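Local atomic coordinates of ethanolamine utilization protein EutJ (PDB entry 3H1Q), a protein that binds ATP in the cleft of an actin-like fold and probably serves in the utilization of ethanolamine. Residues 27-32 against 88-93; 40-45 against 82-87; 57-62 against 74-79; 133-138 against 264-269. All blocks are in the same frame, centred on the assembly; numbering follows the deposited sequence.

Contact 1: residues 27-32 against 88-93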
loop_
_atom_site.group_PDB
_atom_site.type_symbol
_atom_site.label_atom_id
_atom_site.label_comp_id
_atom_site.label_asym_id
_atom_site.label_seq_id
_atom_site.Cartn_x
_atom_site.Cartn_y
_atom_site.Cartn_z
ATOM N N PRO A 27 0.319 -22.669 12.296
ATOM C CA PRO A 27 -0.928 -21.893 12.477
ATOM C C PRO A 27 -1.162 -21.549 13.962
ATOM O O PRO A 27 -0.404 -22.031 14.812
ATOM C CB PRO A 27 -2.016 -22.849 11.984
ATOM C CG PRO A 27 -1.307 -23.821 11.096
ATOM C CD PRO A 27 0.073 -23.978 11.678
ATOM N N PRO A 28 -2.186 -20.718 14.295
ATOM C CA PRO A 28 -3.175 -20.026 13.462
ATOM C C PRO A 28 -2.584 -18.825 12.739
ATOM O O PRO A 28 -1.594 -18.232 13.177
ATOM C CB PRO A 28 -4.197 -19.554 14.471
ATOM C CG PRO A 28 -3.378 -19.264 15.652
ATOM C CD PRO A 28 -2.328 -20.327 15.708
ATOM N N TYR A 29 -3.202 -18.488 11.625
ATOM C CA TYR A 29 -2.687 -17.504 10.734
ATOM C C TYR A 29 -3.612 -16.331 10.724
ATOM O O TYR A 29 -4.797 -16.455 11.038
ATOM C CB TYR A 29 -2.664 -18.090 9.348
ATOM C CG TYR A 29 -1.653 -19.177 9.171
ATOM C CD1 TYR A 29 -0.432 -19.110 9.819
ATOM C CD2 TYR A 29 -1.892 -20.254 8.313
ATOM C CE1 TYR A 29 0.510 -20.085 9.642
ATOM C CE2 TYR A 29 -0.944 -21.248 8.129
ATOM C CZ TYR A 29 0.252 -21.146 8.807
ATOM O OH TYR A 29 1.221 -22.095 8.673
ATOM N N LYS A 30 -3.069 -15.190 10.346
ATOM C CA LYS A 30 -3.851 -14.008 10.180
ATOM C C LYS A 30 -3.804 -13.618 8.700
ATOM O O LYS A 30 -2.742 -13.642 8.068
ATOM C CB LYS A 30 -3.284 -12.900 11.042
ATOM C CG LYS A 30 -3.408 -13.074 12.542
ATOM C CD LYS A 30 -3.469 -11.672 13.132
ATOM C CE LYS A 30 -2.611 -11.510 14.346
ATOM N NZ LYS A 30 -2.107 -10.094 14.491
ATOM N N VAL A 31 -4.961 -13.270 8.146
ATOM C CA VAL A 31 -5.058 -12.939 6.741
ATOM C C VAL A 31 -5.581 -11.516 6.570
ATOM O O VAL A 31 -6.401 -11.030 7.362
ATOM C CB VAL A 31 -5.963 -13.920 5.989
ATOM C CG1 VAL A 31 -5.840 -13.713 4.495
ATOM C CG2 VAL A 31 -5.595 -15.351 6.328
ATOM N N GLY A 32 -5.074 -10.843 5.545
ATOM C CA GLY A 32 -5.455 -9.490 5.295
ATOM C C GLY A 32 -5.561 -9.325 3.814
ATOM O O GLY A 32 -4.725 -9.820 3.054
ATOM N N LEU A 88 0.819 -22.661 0.355
ATOM C CA LEU A 88 0.808 -22.956 1.780
ATOM C C LEU A 88 0.365 -24.387 1.971
ATOM O O LEU A 88 -0.161 -25.007 1.053
ATOM C CB LEU A 88 -0.185 -22.042 2.462
ATOM C CG LEU A 88 -0.086 -21.776 3.946
ATOM C CD1 LEU A 88 1.350 -21.524 4.374
ATOM C CD2 LEU A 88 -0.954 -20.560 4.198
ATOM N N GLY A 89 0.553 -24.939 3.152
ATOM C CA GLY A 89 -0.124 -26.198 3.419
ATOM C C GLY A 89 -1.650 -26.107 3.230
ATOM O O GLY A 89 -2.208 -26.762 2.366
ATOM N N SER A 90 -2.294 -25.249 4.016
ATOM C CA SER A 90 -3.700 -25.393 4.376
ATOM C C SER A 90 -4.643 -24.511 3.573
ATOM O O SER A 90 -4.278 -23.990 2.520
ATOM C CB SER A 90 -3.866 -25.046 5.859
ATOM O OG SER A 90 -3.451 -23.701 6.128
ATOM N N GLU A 91 -5.863 -24.342 4.078
ATOM C CA GLU A 91 -6.728 -23.314 3.525
ATOM C C GLU A 91 -7.095 -22.212 4.542
ATOM O O GLU A 91 -6.994 -22.396 5.754
ATOM C CB GLU A 91 -7.955 -23.921 2.850
ATOM C CG GLU A 91 -9.004 -24.426 3.795
ATOM C CD GLU A 91 -10.344 -24.650 3.099
ATOM O OE1 GLU A 91 -10.389 -25.422 2.114
ATOM O OE2 GLU A 91 -11.360 -24.056 3.533
ATOM N N LEU A 92 -7.510 -21.067 4.016
ATOM C CA LEU A 92 -7.816 -19.897 4.810
ATOM C C LEU A 92 -9.309 -19.681 4.877
ATOM O O LEU A 92 -10.034 -19.871 3.897
ATOM C CB LEU A 92 -7.179 -18.675 4.170
ATOM C CG LEU A 92 -5.825 -18.896 3.521
ATOM C CD1 LEU A 92 -5.667 -17.907 2.428
ATOM C CD2 LEU A 92 -4.747 -18.717 4.530
ATOM N N PHE A 93 -9.754 -19.241 6.040
ATOM C CA PHE A 93 -11.156 -19.090 6.297
ATOM C C PHE A 93 -11.584 -17.651 6.466
ATOM O O PHE A 93 -12.745 -17.343 6.222
ATOM C CB PHE A 93 -11.527 -19.922 7.509
ATOM C CG PHE A 93 -11.221 -21.360 7.323
ATOM C CD1 PHE A 93 -12.114 -22.192 6.615
ATOM C CD2 PHE A 93 -10.013 -21.896 7.792
ATOM C CE1 PHE A 93 -11.828 -23.550 6.419
ATOM C CE2 PHE A 93 -9.707 -23.250 7.604
ATOM C CZ PHE A 93 -10.613 -24.081 6.914
#
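Val31, on the first strand of the actin-like five-stranded sheet, and Leu92, in the loop that leads from helix 70-87 to strand 94-98, come closest in backbone, with Val31 CA 7.7 Å from Leu92 CA. The loop belongs to a beta-alpha-beta crossover: it completes the path from strand 51-58 over the sheet, by way of the helix, to strand 94-98, which runs parallel to strand 30-34. The spacing is wide, and side chains fill it. Val31 holds CG1 anti to its backbone N (chi1 -169°), which leaves CG2 to meet the loop; it touches Leu92 CD2 at 3.9 Å, the two side chains crossing at about a right angle. Further out, Tyr29 and Leu88 slide past each other in opposite directions, and Leu88 CD2 meets Tyr29 CE2 obliquely at 4.0 Å. The same ring carbon has a polar neighbour near the ring plane, Ser90 OG, which approaches the edge. One face of the ring is overlaid by its own segment, where Pro27 CA sits 3.7 Å above the plane and displaced to the rim. The phenol hydroxyl finds its partner just before the segment, bonding to Leu25 O. Leu92 is gripped through its backbone as well: Leu92 N bonds to Glu85 OE2 of helix 70-87, and Leu92 O accepts from Lys81 NZ.

Contact 2: residues 40-45 against 82-87; sequences IVLVVT and AKVERL
Leu42 and Val44 meet Val84 through methyl groups, with no ring or other flat group between them; the planar guanidinium of Arg86 stays on its own helix, where Lys83 CA lies 3.8 Å above one of its faces, offset to the rim. What remains is a worked example of helix-on-sheet packing in an actin-like domain. Helix 70-87, the helical arm of a beta-alpha-beta crossover, rests on strand 39-45, the second strand of the five-stranded sheet. The alternation of the strand selects Leu42 and Val44 for this face, while Val41 and Val43 leave by the other and pack on Pro265 of helix 263-269. Across the interface Leu42 CA and Val84 CA are 8.4 Å apart. Leu42 and Val84 reach for each other tip to tip, and Leu42 CD2 closes on Val84 CG2 at 3.6 Å. The second branch of Val84 serves Val44. With CG1 roughly anti to the backbone N of Val84 (chi1 158°), the two methyls part, CG2 going to Leu42 and CG1 to Val44. All three side chains are buried, and Leu42 also touches Val31 and Val33 of the adjoining strand. Val44 is met at a slant: its CG2 lies 4.0 Å from Val84 CG1.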
loop_
_atom_site.group_PDB
_atom_site.type_symbol
_atom_site.label_atom_id
_atom_site.label_comp_id
_atom_site.label_asym_id
_atom_site.label_seq_id
_atom_site.Cartn_x
_atom_site.Cartn_y
_atom_site.Cartn_z
ATOM N N ILE A 40 -4.180 -5.574 -5.901
ATOM C CA ILE A 40 -4.811 -6.267 -4.805
ATOM C C ILE A 40 -3.744 -7.176 -4.227
ATOM O O ILE A 40 -2.965 -7.825 -4.967
ATOM C CB ILE A 40 -6.022 -7.092 -5.289
ATOM C CG1 ILE A 40 -7.132 -6.162 -5.761
ATOM C CG2 ILE A 40 -6.554 -8.041 -4.178
ATOM C CD1 ILE A 40 -8.310 -6.879 -6.382
ATOM N N VAL A 41 -3.688 -7.193 -2.902
ATOM C CA VAL A 41 -2.678 -7.929 -2.202
ATOM C C VAL A 41 -3.390 -8.743 -1.137
ATOM O O VAL A 41 -4.294 -8.236 -0.432
ATOM C CB VAL A 41 -1.603 -6.997 -1.542
ATOM C CG1 VAL A 41 -0.574 -7.821 -0.695
ATOM C CG2 VAL A 41 -0.893 -6.157 -2.606
ATOM N N LEU A 42 -2.973 -10.002 -1.017
ATOM C CA LEU A 42 -3.431 -10.856 0.043
ATOM C C LEU A 42 -2.180 -11.255 0.797
ATOM O O LEU A 42 -1.185 -11.626 0.167
ATOM C CB LEU A 42 -4.096 -12.090 -0.554
ATOM C CG LEU A 42 -4.186 -13.297 0.373
ATOM C CD1 LEU A 42 -5.464 -13.217 1.168
ATOM C CD2 LEU A 42 -4.159 -14.534 -0.447
ATOM N N VAL A 43 -2.258 -11.212 2.130
ATOM C CA VAL A 43 -1.132 -11.419 3.019
ATOM C C VAL A 43 -1.510 -12.325 4.211
ATOM O O VAL A 43 -2.573 -12.148 4.817
ATOM C CB VAL A 43 -0.602 -10.043 3.503
ATOM C CG1 VAL A 43 0.414 -10.156 4.640
ATOM C CG2 VAL A 43 0.013 -9.254 2.324
ATOM N N VAL A 44 -0.644 -13.299 4.531
ATOM C CA VAL A 44 -0.829 -14.174 5.675
ATOM C C VAL A 44 0.347 -14.026 6.636
ATOM O O VAL A 44 1.489 -13.931 6.213
ATOM C CB VAL A 44 -0.928 -15.688 5.260
ATOM C CG1 VAL A 44 -1.176 -16.569 6.490
ATOM C CG2 VAL A 44 -2.008 -15.932 4.242
ATOM N N THR A 45 0.071 -14.046 7.935
ATOM C CA THR A 45 1.133 -13.995 8.935
ATOM C C THR A 45 0.807 -14.932 10.083
ATOM O O THR A 45 -0.349 -15.268 10.286
ATOM C CB THR A 45 1.261 -12.589 9.582
ATOM O OG1 THR A 45 0.226 -12.437 10.566
ATOM C CG2 THR A 45 1.173 -11.456 8.573
ATOM N N ALA A 82 -6.437 -18.839 -3.708
ATOM C CA ALA A 82 -6.143 -20.178 -4.159
ATOM C C ALA A 82 -4.669 -20.356 -4.371
ATOM O O ALA A 82 -4.143 -21.421 -4.118
ATOM C CB ALA A 82 -6.885 -20.488 -5.409
ATOM N N LYS A 83 -3.994 -19.321 -4.850
ATOM C CA LYS A 83 -2.570 -19.459 -5.117
ATOM C C LYS A 83 -1.883 -19.724 -3.806
ATOM O O LYS A 83 -1.098 -20.669 -3.676
ATOM C CB LYS A 83 -1.968 -18.205 -5.746
ATOM C CG LYS A 83 -0.453 -18.349 -5.944
ATOM C CD LYS A 83 0.131 -17.589 -7.131
ATOM C CE LYS A 83 -0.106 -16.111 -7.001
ATOM N NZ LYS A 83 0.487 -15.363 -8.153
ATOM N N VAL A 84 -2.203 -18.871 -2.839
ATOM C CA VAL A 84 -1.585 -18.918 -1.537
ATOM C C VAL A 84 -1.936 -20.256 -0.922
ATOM O O VAL A 84 -1.069 -20.933 -0.356
ATOM C CB VAL A 84 -2.028 -17.727 -0.672
ATOM C CG1 VAL A 84 -1.854 -18.018 0.811
ATOM C CG2 VAL A 84 -1.246 -16.493 -1.084
ATOM N N GLU A 85 -3.187 -20.673 -1.085
ATOM C CA GLU A 85 -3.581 -21.969 -0.567
ATOM C C GLU A 85 -2.842 -23.164 -1.164
ATOM O O GLU A 85 -2.538 -24.077 -0.446
ATOM C CB GLU A 85 -5.081 -22.145 -0.619
ATOM C CG GLU A 85 -5.753 -21.432 0.522
ATOM C CD GLU A 85 -7.261 -21.383 0.390
ATOM O OE1 GLU A 85 -7.812 -21.902 -0.607
ATOM O OE2 GLU A 85 -7.904 -20.813 1.293
ATOM N N ARG A 86 -2.524 -23.168 -2.454
ATOM C CA ARG A 86 -1.765 -24.296 -2.975
ATOM C C ARG A 86 -0.325 -24.292 -2.405
ATOM O O ARG A 86 0.279 -25.339 -2.167
ATOM C CB ARG A 86 -1.814 -24.407 -4.525
ATOM C CG ARG A 86 -0.988 -23.399 -5.346
ATOM C CD ARG A 86 -1.046 -23.671 -6.888
ATOM N NE ARG A 86 -0.901 -22.475 -7.782
ATOM C CZ ARG A 86 -1.907 -21.719 -8.289
ATOM N NH1 ARG A 86 -3.175 -21.985 -7.976
ATOM N NH2 ARG A 86 -1.656 -20.679 -9.108
ATOM N N LEU A 87 0.175 -23.090 -2.140
ATOM C CA LEU A 87 1.576 -22.833 -1.902
ATOM C C LEU A 87 1.786 -23.096 -0.452
ATOM O O LEU A 87 2.792 -23.694 -0.062
ATOM C CB LEU A 87 1.858 -21.373 -2.193
ATOM C CG LEU A 87 2.889 -21.064 -3.266
ATOM C CD1 LEU A 87 2.726 -21.953 -4.467
ATOM C CD2 LEU A 87 2.804 -19.578 -3.626
#

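Contact 3: residues 57-62 against 74-79; sequences KWASVV and IQIVRE
Lys57 meets helix 70-87 twice, with its aliphatic stem on Ile76 and its ammonium on Glu79. Lys57 CB lies 3.5 Å from Ile76 CG2, and Lys57 CG 3.6 Å from Ile76 CD1, so the isoleucine lends both a branch and its tip to a stem that crosses it at about a right angle. Ala59 CB adds a looser touch on Ile76 CG1. Beyond this, Lys57 NZ forms a salt bridge with Glu79 OE2 at 3.0 Å, arriving on the syn side of the oxygen, 25° out of the carboxylate plane. Bends in the lysine chain at chi2 (80°) and chi4 (-75°) carry the ammonium there. Without the carboxylate, as with an alanine at Glu79, the ammonium is likely to be left without this charge partner and the stem freer to swing away from Ile76. Next to this pair along the strand, the Trp58 side chain departs the other way, touching the bound ATP and forming a cation-pi pair with Lys194. The contact thus lies at the exposed margin of the sheet, where the end of edge strand 51-58 meets helix 70-87; strand 39-45 is the inner neighbour, and its Ile40 packs on Ile76.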
loop_
_atom_site.group_PDB
_atom_site.type_symbol
_atom_site.label_atom_id
_atom_site.label_comp_id
_atom_site.label_asym_id
_atom_site.label_seq_id
_atom_site.Cartn_x
_atom_site.Cartn_y
_atom_site.Cartn_z
ATOM N N LYS A 57 -2.113 -9.093 -7.311
ATOM C CA LYS A 57 -2.488 -8.873 -8.719
ATOM C C LYS A 57 -2.588 -7.379 -9.031
ATOM O O LYS A 57 -3.121 -6.582 -8.253
ATOM C CB LYS A 57 -3.799 -9.626 -9.105
ATOM C CG LYS A 57 -4.084 -9.790 -10.643
ATOM C CD LYS A 57 -3.269 -10.953 -11.253
ATOM C CE LYS A 57 -3.419 -11.085 -12.768
ATOM N NZ LYS A 57 -4.741 -11.678 -13.160
ATOM N N TRP A 58 -2.055 -7.008 -10.176
ATOM C CA TRP A 58 -2.201 -5.644 -10.635
ATOM C C TRP A 58 -3.618 -5.478 -11.135
ATOM O O TRP A 58 -4.017 -6.173 -12.068
ATOM C CB TRP A 58 -1.222 -5.378 -11.765
ATOM C CG TRP A 58 0.189 -5.396 -11.287
ATOM C CD1 TRP A 58 1.170 -6.283 -11.631
ATOM C CD2 TRP A 58 0.777 -4.486 -10.352
ATOM N NE1 TRP A 58 2.335 -5.974 -10.978
ATOM C CE2 TRP A 58 2.125 -4.872 -10.190
ATOM C CE3 TRP A 58 0.297 -3.369 -9.651
ATOM C CZ2 TRP A 58 3.004 -4.187 -9.350
ATOM C CZ3 TRP A 58 1.171 -2.682 -8.817
ATOM C CH2 TRP A 58 2.513 -3.102 -8.669
ATOM N N ALA A 59 -4.365 -4.556 -10.515
ATOM C CA ALA A 59 -5.792 -4.429 -10.755
ATOM C C ALA A 59 -6.438 -3.143 -10.256
ATOM O O ALA A 59 -6.416 -2.816 -9.064
ATOM C CB ALA A 59 -6.524 -5.613 -10.154
ATOM N N SER A 60 -7.112 -2.491 -11.196
ATOM C CA SER A 60 -7.889 -1.275 -10.988
ATOM C C SER A 60 -9.339 -1.562 -10.630
ATOM O O SER A 60 -10.230 -1.288 -11.421
ATOM C CB SER A 60 -7.878 -0.514 -12.305
ATOM O OG SER A 60 -7.906 -1.465 -13.369
ATOM N N VAL A 61 -9.596 -2.097 -9.448
ATOM C CA VAL A 61 -10.981 -2.339 -9.037
ATOM C C VAL A 61 -11.425 -1.277 -8.082
ATOM O O VAL A 61 -12.546 -1.301 -7.569
ATOM C CB VAL A 61 -11.165 -3.677 -8.360
ATOM C CG1 VAL A 61 -10.670 -4.773 -9.272
ATOM C CG2 VAL A 61 -10.499 -3.693 -7.017
ATOM N N VAL A 62 -10.518 -0.353 -7.805
ATOM C CA VAL A 62 -10.948 0.904 -7.217
ATOM C C VAL A 62 -10.459 2.071 -8.087
ATOM O O VAL A 62 -9.236 2.251 -8.297
ATOM C CB VAL A 62 -10.574 1.033 -5.740
ATOM C CG1 VAL A 62 -11.288 2.195 -5.140
ATOM C CG2 VAL A 62 -10.982 -0.214 -5.016
ATOM N N ILE A 74 -13.617 -9.972 -6.836
ATOM C CA ILE A 74 -13.844 -11.294 -6.247
ATOM C C ILE A 74 -13.068 -12.360 -6.988
ATOM O O ILE A 74 -12.384 -13.197 -6.367
ATOM C CB ILE A 74 -15.331 -11.597 -6.189
ATOM C CG1 ILE A 74 -15.987 -10.682 -5.152
ATOM C CG2 ILE A 74 -15.597 -13.062 -5.857
ATOM C CD1 ILE A 74 -17.483 -10.805 -5.077
ATOM N N GLN A 75 -13.127 -12.298 -8.314
ATOM C CA GLN A 75 -12.240 -13.117 -9.135
ATOM C C GLN A 75 -10.776 -13.057 -8.679
ATOM O O GLN A 75 -10.146 -14.121 -8.494
ATOM C CB GLN A 75 -12.310 -12.699 -10.592
ATOM C CG GLN A 75 -13.149 -13.590 -11.473
ATOM C CD GLN A 75 -14.115 -12.767 -12.326
ATOM O OE1 GLN A 75 -14.932 -12.009 -11.790
ATOM N NE2 GLN A 75 -14.015 -12.897 -13.653
ATOM N N ILE A 76 -10.244 -11.826 -8.521
ATOM C CA ILE A 76 -8.845 -11.594 -8.087
ATOM C C ILE A 76 -8.632 -12.142 -6.674
ATOM O O ILE A 76 -7.786 -13.022 -6.475
ATOM C CB ILE A 76 -8.386 -10.089 -8.168
ATOM C CG1 ILE A 76 -8.498 -9.511 -9.595
ATOM C CG2 ILE A 76 -6.955 -9.914 -7.614
ATOM C CD1 ILE A 76 -7.667 -10.241 -10.644
ATOM N N VAL A 77 -9.393 -11.667 -5.697
ATOM C CA VAL A 77 -9.230 -12.239 -4.366
ATOM C C VAL A 77 -9.326 -13.762 -4.415
ATOM O O VAL A 77 -8.487 -14.468 -3.857
ATOM C CB VAL A 77 -10.242 -11.720 -3.400
ATOM C CG1 VAL A 77 -10.098 -12.419 -2.053
ATOM C CG2 VAL A 77 -10.075 -10.228 -3.287
ATOM N N ARG A 78 -10.338 -14.281 -5.110
ATOM C CA ARG A 78 -10.443 -15.724 -5.239
ATOM C C ARG A 78 -9.169 -16.328 -5.792
ATOM O O ARG A 78 -8.653 -17.276 -5.211
ATOM C CB ARG A 78 -11.680 -16.133 -6.012
ATOM C CG ARG A 78 -12.851 -16.153 -5.083
ATOM C CD ARG A 78 -14.142 -16.501 -5.761
ATOM N NE ARG A 78 -14.085 -17.789 -6.447
ATOM C CZ ARG A 78 -14.526 -18.934 -5.944
ATOM N NH1 ARG A 78 -15.061 -18.972 -4.722
ATOM N NH2 ARG A 78 -14.415 -20.045 -6.668
ATOM N N GLU A 79 -8.625 -15.770 -6.871
ATOM C CA GLU A 79 -7.464 -16.416 -7.496
ATOM C C GLU A 79 -6.206 -16.352 -6.593
ATOM O O GLU A 79 -5.387 -17.291 -6.570
ATOM C CB GLU A 79 -7.228 -15.931 -8.943
ATOM C CG GLU A 79 -6.469 -14.617 -9.133
ATOM C CD GLU A 79 -6.811 -13.906 -10.489
ATOM O OE1 GLU A 79 -8.010 -13.527 -10.725
ATOM O OE2 GLU A 79 -5.867 -13.715 -11.316
#

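Contact 4: residues 133-138 against 264-269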
loop_
_atom_site.group_PDB
_atom_site.type_symbol
_atom_site.label_atom_id
_atom_site.label_comp_id
_atom_site.label_asym_id
_atom_site.label_seq_id
_atom_site.Cartn_x
_atom_site.Cartn_y
_atom_site.Cartn_z
ATOM N N ALA A 133 -0.046 2.578 9.892
ATOM C CA ALA A 133 0.546 2.944 11.181
ATOM C C ALA A 133 1.108 1.741 11.922
ATOM O O ALA A 133 2.298 1.703 12.228
ATOM C CB ALA A 133 -0.482 3.661 12.050
ATOM N N ARG A 134 0.238 0.762 12.172
ATOM C CA ARG A 134 0.545 -0.415 12.987
ATOM C C ARG A 134 1.765 -1.120 12.468
ATOM O O ARG A 134 2.626 -1.514 13.260
ATOM C CB ARG A 134 -0.626 -1.400 13.018
ATOM C CG ARG A 134 -0.407 -2.516 14.011
ATOM C CD ARG A 134 -1.603 -3.433 14.073
ATOM N NE ARG A 134 -1.456 -4.491 15.082
ATOM C CZ ARG A 134 -2.403 -5.388 15.374
ATOM N NH1 ARG A 134 -3.571 -5.378 14.742
ATOM N NH2 ARG A 134 -2.183 -6.310 16.304
ATOM N N ALA A 135 1.819 -1.268 11.138
ATOM C CA ALA A 135 2.965 -1.873 10.434
ATOM C C ALA A 135 4.287 -1.143 10.716
ATOM O O ALA A 135 5.249 -1.766 11.120
ATOM C CB ALA A 135 2.696 -1.979 8.933
ATOM N N LEU A 136 4.328 0.171 10.533
ATOM C CA LEU A 136 5.473 0.950 10.986
ATOM C C LEU A 136 5.655 0.808 12.493
ATOM O O LEU A 136 6.762 0.939 13.000
ATOM C CB LEU A 136 5.300 2.410 10.659
ATOM C CG LEU A 136 4.840 2.771 9.253
ATOM C CD1 LEU A 136 4.257 4.165 9.235
ATOM C CD2 LEU A 136 5.951 2.659 8.232
ATOM N N GLY A 137 4.591 0.515 13.222
ATOM C CA GLY A 137 4.713 0.432 14.664
ATOM C C GLY A 137 5.031 1.810 15.208
ATOM O O GLY A 137 5.727 1.939 16.209
ATOM N N ILE A 138 4.531 2.842 14.530
ATOM C CA ILE A 138 4.724 4.212 14.945
ATOM C C ILE A 138 3.430 4.655 15.604
ATOM O O ILE A 138 2.384 4.593 14.969
ATOM C CB ILE A 138 5.016 5.083 13.726
ATOM N N THR A 264 1.043 -1.191 4.074
ATOM C CA THR A 264 -0.360 -1.239 4.484
ATOM C C THR A 264 -0.847 -2.673 4.451
ATOM O O THR A 264 -1.377 -3.156 5.456
ATOM C CB THR A 264 -1.301 -0.331 3.623
ATOM O OG1 THR A 264 -0.769 1.000 3.562
ATOM C CG2 THR A 264 -2.713 -0.264 4.237
ATOM N N PRO A 265 -0.664 -3.363 3.302
ATOM C CA PRO A 265 -1.075 -4.760 3.246
ATOM C C PRO A 265 -0.632 -5.559 4.491
ATOM O O PRO A 265 -1.474 -6.205 5.140
ATOM C CB PRO A 265 -0.403 -5.254 1.980
ATOM C CG PRO A 265 -0.352 -4.045 1.103
ATOM C CD PRO A 265 -0.114 -2.901 2.012
ATOM N N LEU A 266 0.645 -5.468 4.868
ATOM C CA LEU A 266 1.127 -6.187 6.027
ATOM C C LEU A 266 0.390 -5.716 7.245
ATOM O O LEU A 266 0.149 -6.498 8.163
ATOM C CB LEU A 266 2.623 -5.984 6.237
ATOM C CG LEU A 266 3.185 -6.433 7.603
ATOM C CD1 LEU A 266 3.202 -7.949 7.781
ATOM C CD2 LEU A 266 4.587 -5.871 7.807
ATOM N N GLY A 267 0.055 -4.433 7.275
ATOM C CA GLY A 267 -0.652 -3.863 8.433
ATOM C C GLY A 267 -2.064 -4.425 8.605
ATOM O O GLY A 267 -2.466 -4.775 9.709
ATOM N N ILE A 268 -2.808 -4.518 7.504
ATOM C CA ILE A 268 -4.136 -5.102 7.527
ATOM C C ILE A 268 -4.070 -6.519 8.089
ATOM O O ILE A 268 -4.737 -6.840 9.092
ATOM C CB ILE A 268 -4.762 -5.120 6.139
ATOM C CG1 ILE A 268 -4.980 -3.699 5.639
ATOM C CG2 ILE A 268 -6.104 -5.765 6.201
ATOM C CD1 ILE A 268 -5.171 -3.613 4.170
ATOM N N ALA A 269 -3.242 -7.360 7.471
ATOM C CA ALA A 269 -3.070 -8.723 7.967
ATOM C C ALA A 269 -2.878 -8.750 9.485
ATOM O O ALA A 269 -3.243 -9.716 10.136
ATOM C CB ALA A 269 -1.927 -9.412 7.264
#
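Helices 128-136 and 263-269 meet where Ala135 lies against Gly267, two small residues that let the backbones come within 4.6 Å of each other, measured from Ala135 CA to Gly267 CA. The methyl does the touching: Ala135 CB rests 3.9 Å from Gly267 CA and 4.0 Å from Gly267 N; a CB on Gly267 would come to 3.5 Å from Ala135 CB and be crowded by Thr264 O. Leu266 starts off across the line of approach, but with CG anti to its backbone N (chi1 167°) its end swings back, and Leu266 CD2 comes to 4.5 Å from Ala135 CB. In chain order the first helix leads out of the five-stranded sheet into the four-stranded one, and the second comes back to the five-stranded sheet, consistent with the pair of linking helices that crosses between the two domains of actin-like proteins. Thr264 extends the junction, packing on Glu128, Ala131 and Ala132 while its hydroxyl hydrogen-bonds to Asp145 OD2 of the four-stranded sheet. Ile268 touches Asp34 of strand 30-34, placing its helix against the five-stranded sheet. The first helix then stops in a Schellman motif, whose bonds are weak: Gly137 takes a positive phi of 66°, Gly137 N is directed at Arg134 O, and Ile138 N at Ala133 O, 3.4 Å away.

How the contacts relate
The four contacts illustrate how one sheet is covered on both faces. Contacts 1, 2 and 3 follow helix 70-87 and its exit loop across one face; contact 4 joins helix 263-269, which covers the other face, to helix 128-136. Contacts 1 and 2, centres 8 Å apart, lie on neighbouring strands 30-34 and 39-45 and meet where Val31 CG1 is 3.4 Å from Leu42 CD1. Contact 2 passes to contact 3 through Ile40 CD1, 3.5 Å from Ile76 CG2. On that other face, Val43 CG1 lies 3.6 Å from Ala269 CB, connecting contact 2 to contact 4. Contact 3 alone includes a residue of the ATP pocket, Trp58; Leu42's side chain is about 12 Å from the nucleotide.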